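Local coordinates for protein putative methylthioribose-1-phosphate isomerase (Archaeoglobus fulgidus, PDB 1T5O) that probably interconverts 5-methylthioribose 1-phosphate and 5-methylthioribulose 1-phosphate, an aldose-to-ketose isomerisation in methionine biosynthesis, at residues D10-L14 / V26-R30; K74-K78 / L102-K107. All coordinates share one frame; numbering follows the deposited sequence.

Contact 1 of 2, residues D10-L14 / V26-R30; sequences DGLKL and VIECR
L14 and I27 form a hydrogen-bonded antiparallel pair at one end of this contact, where strands 12-14 and 26-29 run at 148° to each other and come within 4.8 Å at their axes. The I27 N to L14 O bond is 2.8 Å long, and the return bond from L14 N to I27 O measures 3.0 Å. K13 and E28 follow as a non-hydrogen-bonded pair, beyond which the amide of C29 donates to the carbonyl of L12. These residues belong to the second and third strands of a small three-stranded antiparallel sheet, with strand 6-8 on the other side of 12-15.

L12, L14, I27 and C29 send their side chains to one face. A methyl of L14, CD1, lies 4.0 Å from I27 CD1 and is equally close to the sulfur of C29, while L12 and C29 approach through their CB atoms. L12, L14 and C29 are apolar groups suited to a face covered by helices 32-40 and 47-61: L35 and L60 each touch both L12 and C29, and A38 touches L14. I27 also meets D16.

On the opposite face K13 and E28 cross. CG of E28 stands anti to the backbone N (chi1 161°), and the bend at chi2 then brings the carboxylate over towards the other strand, with OE1 3.4 Å from K13 CD and 2.6 Å from L12 O. K13 NZ and E28 OE1 stay 5.1 Å apart; the ammonium instead bonds to the carbonyl of D9. G11, whose positive phi (122°) suits glycine, lies beside this carboxylate.

The chemistry is thus divided between the faces, with apolar packing towards the helices and, on the other side, a carboxylate bordering both the lysine chain and the L12 carbonyl; attraction between the separated charges is probably weaker than in a direct salt bridge.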
loop_
_atom_site.group_PDB
_atom_site.type_symbol
_atom_site.label_atom_id
_atom_site.label_comp_id
_atom_site.label_asym_id
_atom_site.label_seq_id
_atom_site.Cartn_x
_atom_site.Cartn_y
_atom_site.Cartn_z
ATOM N N ASP A 10 -3.918 -37.270 -15.630
ATOM C CA ASP A 10 -3.762 -38.454 -14.792
ATOM C C ASP A 10 -3.956 -37.998 -13.356
ATOM O O ASP A 10 -3.159 -38.307 -12.473
ATOM C CB ASP A 10 -2.376 -39.083 -14.962
ATOM C CG ASP A 10 -2.108 -39.528 -16.389
ATOM O OD1 ASP A 10 -3.072 -39.884 -17.104
ATOM O OD2 ASP A 10 -0.921 -39.532 -16.789
ATOM N N GLY A 11 -5.024 -37.236 -13.135
ATOM C CA GLY A 11 -5.302 -36.739 -11.807
ATOM C C GLY A 11 -5.356 -35.229 -11.793
ATOM O O GLY A 11 -4.882 -34.575 -12.727
ATOM N N LEU A 12 -5.929 -34.684 -10.722
ATOM C CA LEU A 12 -6.072 -33.242 -10.565
ATOM C C LEU A 12 -4.741 -32.551 -10.287
ATOM O O LEU A 12 -4.102 -32.810 -9.264
ATOM C CB LEU A 12 -7.042 -32.943 -9.422
ATOM C CG LEU A 12 -7.774 -31.597 -9.434
ATOM C CD1 LEU A 12 -8.744 -31.538 -8.244
ATOM C CD2 LEU A 12 -6.767 -30.448 -9.384
ATOM N N LYS A 13 -4.332 -31.667 -11.185
ATOM C CA LYS A 13 -3.081 -30.931 -11.004
ATOM C C LYS A 13 -3.381 -29.433 -10.868
ATOM O O LYS A 13 -4.271 -28.918 -11.555
ATOM C CB LYS A 13 -2.154 -31.144 -12.198
ATOM C CG LYS A 13 -1.903 -32.601 -12.585
ATOM C CD LYS A 13 -1.053 -33.342 -11.554
ATOM C CE LYS A 13 -0.698 -34.755 -12.056
ATOM N NZ LYS A 13 0.054 -34.695 -13.358
ATOM N N LEU A 14 -2.648 -28.752 -9.979
ATOM C CA LEU A 14 -2.799 -27.304 -9.755
ATOM C C LEU A 14 -1.436 -26.648 -9.624
ATOM O O LEU A 14 -0.496 -27.244 -9.090
ATOM C CB LEU A 14 -3.479 -26.963 -8.426
ATOM C CG LEU A 14 -4.545 -27.714 -7.647
ATOM C CD1 LEU A 14 -4.515 -27.199 -6.226
ATOM C CD2 LEU A 14 -5.908 -27.503 -8.258
ATOM N N VAL A 26 3.974 -27.531 -9.491
ATOM C CA VAL A 26 2.694 -28.141 -9.808
ATOM C C VAL A 26 2.429 -29.218 -8.757
ATOM O O VAL A 26 3.246 -30.126 -8.567
ATOM C CB VAL A 26 2.697 -28.794 -11.218
ATOM C CG1 VAL A 26 1.415 -29.612 -11.422
ATOM C CG2 VAL A 26 2.820 -27.709 -12.303
ATOM N N ILE A 27 1.312 -29.112 -8.050
ATOM C CA ILE A 27 0.993 -30.126 -7.061
ATOM C C ILE A 27 -0.142 -31.026 -7.545
ATOM O O ILE A 27 -0.899 -30.689 -8.465
ATOM C CB ILE A 27 0.611 -29.522 -5.700
ATOM C CG1 ILE A 27 -0.547 -28.540 -5.864
ATOM C CG2 ILE A 27 1.827 -28.860 -5.080
ATOM C CD1 ILE A 27 -0.930 -27.819 -4.582
ATOM N N GLU A 28 -0.232 -32.183 -6.911
ATOM C CA GLU A 28 -1.235 -33.179 -7.239
ATOM C C GLU A 28 -2.222 -33.361 -6.095
ATOM O O GLU A 28 -1.824 -33.554 -4.945
ATOM C CB GLU A 28 -0.529 -34.508 -7.521
ATOM C CG GLU A 28 -1.410 -35.735 -7.447
ATOM C CD GLU A 28 -2.141 -35.997 -8.737
ATOM O OE1 GLU A 28 -2.856 -35.082 -9.204
ATOM O OE2 GLU A 28 -1.996 -37.114 -9.283
ATOM N N CYS A 29 -3.508 -33.261 -6.405
ATOM C CA CYS A 29 -4.530 -33.492 -5.400
ATOM C C CYS A 29 -5.028 -34.889 -5.715
ATOM O O CYS A 29 -5.600 -35.124 -6.778
ATOM C CB CYS A 29 -5.679 -32.493 -5.518
ATOM S SG CYS A 29 -5.349 -30.876 -4.794
ATOM N N ARG A 30 -4.784 -35.827 -4.808
ATOM C CA ARG A 30 -5.225 -37.199 -5.018
ATOM C C ARG A 30 -6.459 -37.513 -4.183
ATOM O O ARG A 30 -7.018 -38.604 -4.287
ATOM C CB ARG A 30 -4.080 -38.189 -4.736
ATOM C CG ARG A 30 -3.054 -37.693 -3.733
ATOM C CD ARG A 30 -1.699 -38.387 -3.892
ATOM N NE ARG A 30 -0.693 -37.788 -3.010
ATOM C CZ ARG A 30 -0.213 -36.549 -3.141
ATOM N NH1 ARG A 30 -0.638 -35.764 -4.128
ATOM N NH2 ARG A 30 0.685 -36.087 -2.276
#

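Contact 2 of 2, residues K74-K78 / L102-K107; sequences KEHLK and LNAALK
L106 and K74 contribute the two largest shares of the buried surface, the leucine losing more than any other residue in the two segments. One of its methyls, CD2, lies against the aliphatic chain of K74, 3.6 Å from CB and almost as near to CG, the two side chains crossing at a slant. The lysine suits this place because its methylenes can cover a leucine while its ammonium travels on to a polar partner. Its chain runs extended until it bends at chi4, and there NZ donates to L106 O at 3.0 Å. The approach is far from linear at the acceptor: the C=O...N angle is 104°, and the nitrogen stands above the carbonyl plane, 55° out of it. NZ also bonds to the carbonyl of G108, so a single ammonium binds two backbone oxygens near the C-terminal end of helix 92-105.

The other methyl of L106, CD1, meets the extended chain of K78 at CE, 3.8 Å away and roughly at right angles. K74 and K78 are a helical turn apart, and L106 therefore touches both with its two branches.

L77, on the same helix, makes the more deeply buried part of the contact. L102 CD1 comes within 3.5 Å of L77 CB, having been carried across by a side chain whose CG is anti to the backbone N (chi1 -177°). L77 CD1 reaches A105 CB at 3.9 Å; a small alanine allows the leucine to come close to the helix there.

Helices 70-85 and 92-105 pack directly on each other here. Helix 111-141 adds further contacts, V114 touching K74 and L77 and A118 touching A105, while A61 of helix 47-61 also touches L77.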
loop_
_atom_site.group_PDB
_atom_site.type_symbol
_atom_site.label_atom_id
_atom_site.label_comp_id
_atom_site.label_asym_id
_atom_site.label_seq_id
_atom_site.Cartn_x
_atom_site.Cartn_y
_atom_site.Cartn_z
ATOM N N LYS A 74 -22.359 -42.983 -6.067
ATOM C CA LYS A 74 -23.220 -41.803 -6.057
ATOM C C LYS A 74 -23.399 -41.194 -4.656
ATOM O O LYS A 74 -23.292 -39.973 -4.473
ATOM C CB LYS A 74 -24.598 -42.140 -6.628
ATOM C CG LYS A 74 -24.602 -42.664 -8.057
ATOM C CD LYS A 74 -26.038 -42.702 -8.600
ATOM C CE LYS A 74 -26.094 -43.256 -10.014
ATOM N NZ LYS A 74 -25.216 -42.505 -10.941
ATOM N N GLU A 75 -23.689 -42.045 -3.677
ATOM C CA GLU A 75 -23.872 -41.586 -2.310
ATOM C C GLU A 75 -22.610 -40.836 -1.872
ATOM O O GLU A 75 -22.685 -39.760 -1.270
ATOM C CB GLU A 75 -24.129 -42.785 -1.388
ATOM C CG GLU A 75 -24.541 -42.406 0.025
ATOM C CD GLU A 75 -24.845 -43.615 0.904
ATOM O OE1 GLU A 75 -25.401 -43.408 2.010
ATOM O OE2 GLU A 75 -24.529 -44.764 0.498
ATOM N N HIS A 76 -21.450 -41.410 -2.189
ATOM C CA HIS A 76 -20.160 -40.808 -1.854
ATOM C C HIS A 76 -20.011 -39.427 -2.510
ATOM O O HIS A 76 -19.538 -38.477 -1.882
ATOM C CB HIS A 76 -19.015 -41.720 -2.314
ATOM C CG HIS A 76 -17.652 -41.134 -2.105
ATOM N ND1 HIS A 76 -17.094 -40.959 -0.855
ATOM C CD2 HIS A 76 -16.734 -40.674 -2.992
ATOM C CE1 HIS A 76 -15.894 -40.420 -0.979
ATOM N NE2 HIS A 76 -15.651 -40.237 -2.265
ATOM N N LEU A 77 -20.416 -39.314 -3.771
ATOM C CA LEU A 77 -20.303 -38.039 -4.467
ATOM C C LEU A 77 -21.118 -36.937 -3.785
ATOM O O LEU A 77 -20.649 -35.802 -3.651
ATOM C CB LEU A 77 -20.735 -38.186 -5.925
ATOM C CG LEU A 77 -19.857 -39.112 -6.766
ATOM C CD1 LEU A 77 -20.271 -39.011 -8.221
ATOM C CD2 LEU A 77 -18.384 -38.737 -6.609
ATOM N N LYS A 78 -22.332 -37.262 -3.348
ATOM C CA LYS A 78 -23.170 -36.266 -2.693
ATOM C C LYS A 78 -22.486 -35.789 -1.408
ATOM O O LYS A 78 -22.561 -34.613 -1.037
ATOM C CB LYS A 78 -24.549 -36.860 -2.393
ATOM C CG LYS A 78 -25.349 -37.213 -3.645
ATOM C CD LYS A 78 -26.680 -37.888 -3.311
ATOM C CE LYS A 78 -27.449 -38.239 -4.575
ATOM N NZ LYS A 78 -28.759 -38.906 -4.297
ATOM N N LEU A 102 -21.635 -32.808 -10.224
ATOM C CA LEU A 102 -22.420 -33.818 -9.514
ATOM C C LEU A 102 -23.654 -34.197 -10.318
ATOM O O LEU A 102 -23.940 -35.378 -10.523
ATOM C CB LEU A 102 -22.866 -33.289 -8.149
ATOM C CG LEU A 102 -23.643 -34.290 -7.270
ATOM C CD1 LEU A 102 -22.765 -35.510 -6.998
ATOM C CD2 LEU A 102 -24.060 -33.634 -5.959
ATOM N N ASN A 103 -24.388 -33.176 -10.753
ATOM C CA ASN A 103 -25.604 -33.344 -11.541
ATOM C C ASN A 103 -25.311 -34.234 -12.743
ATOM O O ASN A 103 -26.086 -35.131 -13.058
ATOM C CB ASN A 103 -26.126 -31.956 -11.998
ATOM C CG ASN A 103 -27.399 -32.035 -12.861
ATOM O OD1 ASN A 103 -27.352 -31.849 -14.086
ATOM N ND2 ASN A 103 -28.531 -32.306 -12.226
ATOM N N ALA A 104 -24.185 -33.997 -13.406
ATOM C CA ALA A 104 -23.824 -34.785 -14.587
ATOM C C ALA A 104 -23.409 -36.219 -14.271
ATOM O O ALA A 104 -23.822 -37.175 -14.952
ATOM C CB ALA A 104 -22.700 -34.092 -15.364
ATOM N N ALA A 105 -22.574 -36.364 -13.252
ATOM C CA ALA A 105 -22.078 -37.681 -12.875
ATOM C C ALA A 105 -23.217 -38.598 -12.431
ATOM O O ALA A 105 -23.277 -39.758 -12.828
ATOM C CB ALA A 105 -21.033 -37.546 -11.758
ATOM N N LEU A 106 -24.114 -38.070 -11.609
ATOM C CA LEU A 106 -25.237 -38.853 -11.116
ATOM C C LEU A 106 -26.103 -39.406 -12.248
ATOM O O LEU A 106 -26.903 -40.316 -12.035
ATOM C CB LEU A 106 -26.080 -38.008 -10.164
ATOM C CG LEU A 106 -25.376 -37.652 -8.853
ATOM C CD1 LEU A 106 -26.355 -36.931 -7.950
ATOM C CD2 LEU A 106 -24.855 -38.909 -8.169
ATOM N N LYS A 107 -25.936 -38.854 -13.447
ATOM C CA LYS A 107 -26.687 -39.293 -14.617
ATOM C C LYS A 107 -26.168 -40.633 -15.156
ATOM O O LYS A 107 -26.803 -41.254 -16.009
ATOM C CB LYS A 107 -26.614 -38.223 -15.706
ATOM C CG LYS A 107 -27.833 -37.308 -15.756
ATOM C CD LYS A 107 -27.463 -35.886 -16.173
ATOM C CE LYS A 107 -28.651 -35.196 -16.836
ATOM N NZ LYS A 107 -28.420 -33.745 -17.108
#

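Contact 1 closes before contact 2 opens along the chain, and the two do not touch: their centres are 21 Å apart and their nearest atoms about 9 Å. Helix 47-61 connects them, since its Y56 and L60 pack against the apolar face of the hairpin and its A61 against L77 of contact 2. Contact 1 is the nearer to the predicted substrate site, with the side chain of L14 about 9 Å from that of R45 and about 12 Å from that of R88. The helix pair 74-78 / 102-107 lies away from the annotated sites, with its centre about 27 Å from that of the chain, against 20 Å for contact 1.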